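Local coordinates for phosphatidylinositol-specific phospholipase C1 (Streptomyces antibioticus, PDB 3H4X), which belongs to the calcium-dependent phosphoinositide phospholipase C family and folds as an eight-stranded alpha/beta (TIM) barrel, at residues N85-A90 with R96-D101. Sequence-based numbering, arbitrary orientation.
Sequences NCEGAA and RTKSRD. With EOH (ethanol), chain G.
The carboxylate of E87 grips the backbone N-H groups of R96, T97 and K98, closing a loop on itself through side-chain-to-backbone hydrogen bonds. Both segments belong to the irregular excursion of this TIM-barrel protein that links the short strand 73-74, antiparallel to barrel strand 58-64, to helix 104-117. With no strand pairing here, a buried glutamate does the joining: its chain is long enough to cross, and its two oxygens can serve three donors. E87 OE1 takes R96 N at 2.7 Å on its syn side. E87 OE2 accepts two bonds, from K98 N at 2.8 Å, nearly in line with the C-O bond, and from T97 N at 2.9 Å, tilted out of the carboxylate plane. CG lies beside the backbone N (chi1 -42°) and the chain then runs extended, which carries the carboxylate across. Three N-H dipoles converging on it would probably favour the charged form. D110 of helix 104-117 holds segment 85-90 from the helix side, its carboxylate accepting from E87 N and A89 N.

K98 lays its aliphatic part beside E87 CB and A89 CA; a bend at chi3 (58°) turns K98 NZ back to G88 O, 2.9 Å away and well above the carbonyl plane. G88 has a positive phi (66°), a backbone shape that glycine adopts easily. Water 1 bridges the two segments as well, donating to E87 O and S99 O. Farther along, R100 CA makes a CH...O contact of 3.2 Å with C86 O. The R100 guanidinium points away from 85-90, where its NH1 bonds R46 O, while D101 pairs with K42 in a pocket holding an acetyl group. An ethanol, probably from the crystallisation liquor, sits at the guanidinium edge; the ethanol O accepts from R100 N at 2.9 Å and from R100 NE at 3.2 Å.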
loop_
_atom_site.group_PDB
_atom_site.type_symbol
_atom_site.label_atom_id
_atom_site.label_comp_id
_atom_site.label_asym_id
_atom_site.label_seq_id
_atom_site.Cartn_x
_atom_site.Cartn_y
_atom_site.Cartn_z
ATOM N N ASN A 85 -13.180 -3.933 -10.376
ATOM C CA ASN A 85 -13.616 -5.316 -10.258
ATOM C C ASN A 85 -14.226 -5.621 -8.890
ATOM O O ASN A 85 -14.444 -6.780 -8.538
ATOM C CB ASN A 85 -12.460 -6.268 -10.558
ATOM C CG ASN A 85 -11.265 -6.042 -9.656
ATOM O OD1 ASN A 85 -11.361 -5.365 -8.631
ATOM N ND2 ASN A 85 -10.128 -6.611 -10.032
ATOM N N CYS A 86 -14.514 -4.575 -8.127
ATOM C CA CYS A 86 -15.070 -4.732 -6.784
ATOM C C CYS A 86 -16.584 -4.935 -6.846
ATOM O O CYS A 86 -17.260 -4.293 -7.653
ATOM C CB CYS A 86 -14.716 -3.514 -5.932
ATOM S SG CYS A 86 -12.942 -3.150 -5.929
ATOM N N GLU A 87 -17.111 -5.823 -6.000
ATOM C CA GLU A 87 -18.534 -6.188 -6.048
ATOM C C GLU A 87 -19.348 -5.741 -4.844
ATOM O O GLU A 87 -20.577 -5.745 -4.899
ATOM C CB GLU A 87 -18.743 -7.700 -6.104
ATOM C CG GLU A 87 -17.865 -8.531 -6.976
ATOM C CD GLU A 87 -18.047 -10.008 -6.635
ATOM O OE1 GLU A 87 -17.096 -10.632 -6.123
ATOM O OE2 GLU A 87 -19.167 -10.538 -6.826
ATOM N N GLY A 88 -18.689 -5.435 -3.734
ATOM C CA GLY A 88 -19.412 -5.180 -2.492
ATOM C C GLY A 88 -20.127 -6.416 -1.969
ATOM O O GLY A 88 -21.272 -6.340 -1.519
ATOM N N ALA A 89 -19.457 -7.562 -2.032
ATOM C CA ALA A 89 -20.026 -8.809 -1.527
ATOM C C ALA A 89 -20.347 -8.701 -0.041
ATOM O O ALA A 89 -19.547 -8.185 0.735
ATOM C CB ALA A 89 -19.069 -9.962 -1.771
ATOM N N ALA A 90 -21.512 -9.203 0.356
ATOM C CA ALA A 90 -21.920 -9.163 1.760
ATOM C C ALA A 90 -21.214 -10.238 2.583
ATOM O O ALA A 90 -21.063 -10.108 3.798
ATOM C CB ALA A 90 -23.433 -9.311 1.881
ATOM N N ARG A 96 -17.611 -13.310 -6.421
ATOM C CA ARG A 96 -17.739 -13.711 -7.819
ATOM C C ARG A 96 -19.196 -13.983 -8.187
ATOM O O ARG A 96 -19.501 -14.999 -8.816
ATOM C CB ARG A 96 -16.875 -14.939 -8.126
ATOM C CG ARG A 96 -15.411 -14.764 -7.775
ATOM C CD ARG A 96 -14.598 -16.017 -8.082
ATOM N NE ARG A 96 -13.201 -15.779 -7.756
ATOM C CZ ARG A 96 -12.693 -15.870 -6.532
ATOM N NH1 ARG A 96 -13.460 -16.233 -5.513
ATOM N NH2 ARG A 96 -11.412 -15.594 -6.333
ATOM N N THR A 97 -20.094 -13.083 -7.793
ATOM C CA THR A 97 -21.513 -13.225 -8.133
ATOM C C THR A 97 -22.204 -11.926 -8.536
ATOM O O THR A 97 -23.243 -11.961 -9.191
ATOM C CB THR A 97 -22.343 -13.833 -6.977
ATOM O OG1 THR A 97 -22.464 -12.883 -5.909
ATOM C CG2 THR A 97 -21.712 -15.119 -6.467
ATOM N N LYS A 98 -21.653 -10.785 -8.134
ATOM C CA LYS A 98 -22.371 -9.515 -8.262
ATOM C C LYS A 98 -21.852 -8.633 -9.389
ATOM O O LYS A 98 -20.786 -8.880 -9.947
ATOM C CB LYS A 98 -22.324 -8.745 -6.939
ATOM C CG LYS A 98 -22.913 -9.509 -5.769
ATOM C CD LYS A 98 -22.846 -8.706 -4.481
ATOM C CE LYS A 98 -23.580 -7.383 -4.620
ATOM N NZ LYS A 98 -23.550 -6.586 -3.364
ATOM N N SER A 99 -22.620 -7.602 -9.727
ATOM C CA SER A 99 -22.147 -6.597 -10.666
ATOM C C SER A 99 -20.951 -5.880 -10.052
ATOM O O SER A 99 -20.852 -5.743 -8.835
ATOM C CB SER A 99 -23.254 -5.600 -11.006
ATOM O OG SER A 99 -23.680 -4.904 -9.853
ATOM N N ARG A 100 -20.038 -5.434 -10.901
ATOM C CA ARG A 100 -18.794 -4.846 -10.437
ATOM C C ARG A 100 -18.874 -3.317 -10.482
ATOM O O ARG A 100 -19.951 -2.754 -10.286
ATOM C CB ARG A 100 -17.625 -5.425 -11.240
ATOM C CG ARG A 100 -17.476 -6.937 -11.031
ATOM C CD ARG A 100 -16.586 -7.580 -12.077
ATOM N NE ARG A 100 -17.194 -7.535 -13.404
ATOM C CZ ARG A 100 -16.561 -7.872 -14.522
ATOM N NH1 ARG A 100 -15.303 -8.283 -14.476
ATOM N NH2 ARG A 100 -17.187 -7.797 -15.690
ATOM N N ASP A 101 -17.750 -2.645 -10.711
ATOM C CA ASP A 101 -17.720 -1.180 -10.723
ATOM C C ASP A 101 -18.243 -0.579 -9.417
ATOM O O ASP A 101 -18.910 0.459 -9.418
ATOM C CB ASP A 101 -18.507 -0.619 -11.916
ATOM C CG ASP A 101 -17.851 -0.923 -13.249
ATOM O OD1 ASP A 101 -16.639 -1.216 -13.279
ATOM O OD2 ASP A 101 -18.553 -0.853 -14.282
HETATM C C1 EOH G . -19.976 -4.870 -14.232
HETATM C C2 EOH G . -18.961 -4.714 -15.358
HETATM O O EOH G . -20.024 -6.194 -13.747
HETATM O O HOH W 1 -22.390 -5.001 -6.774
#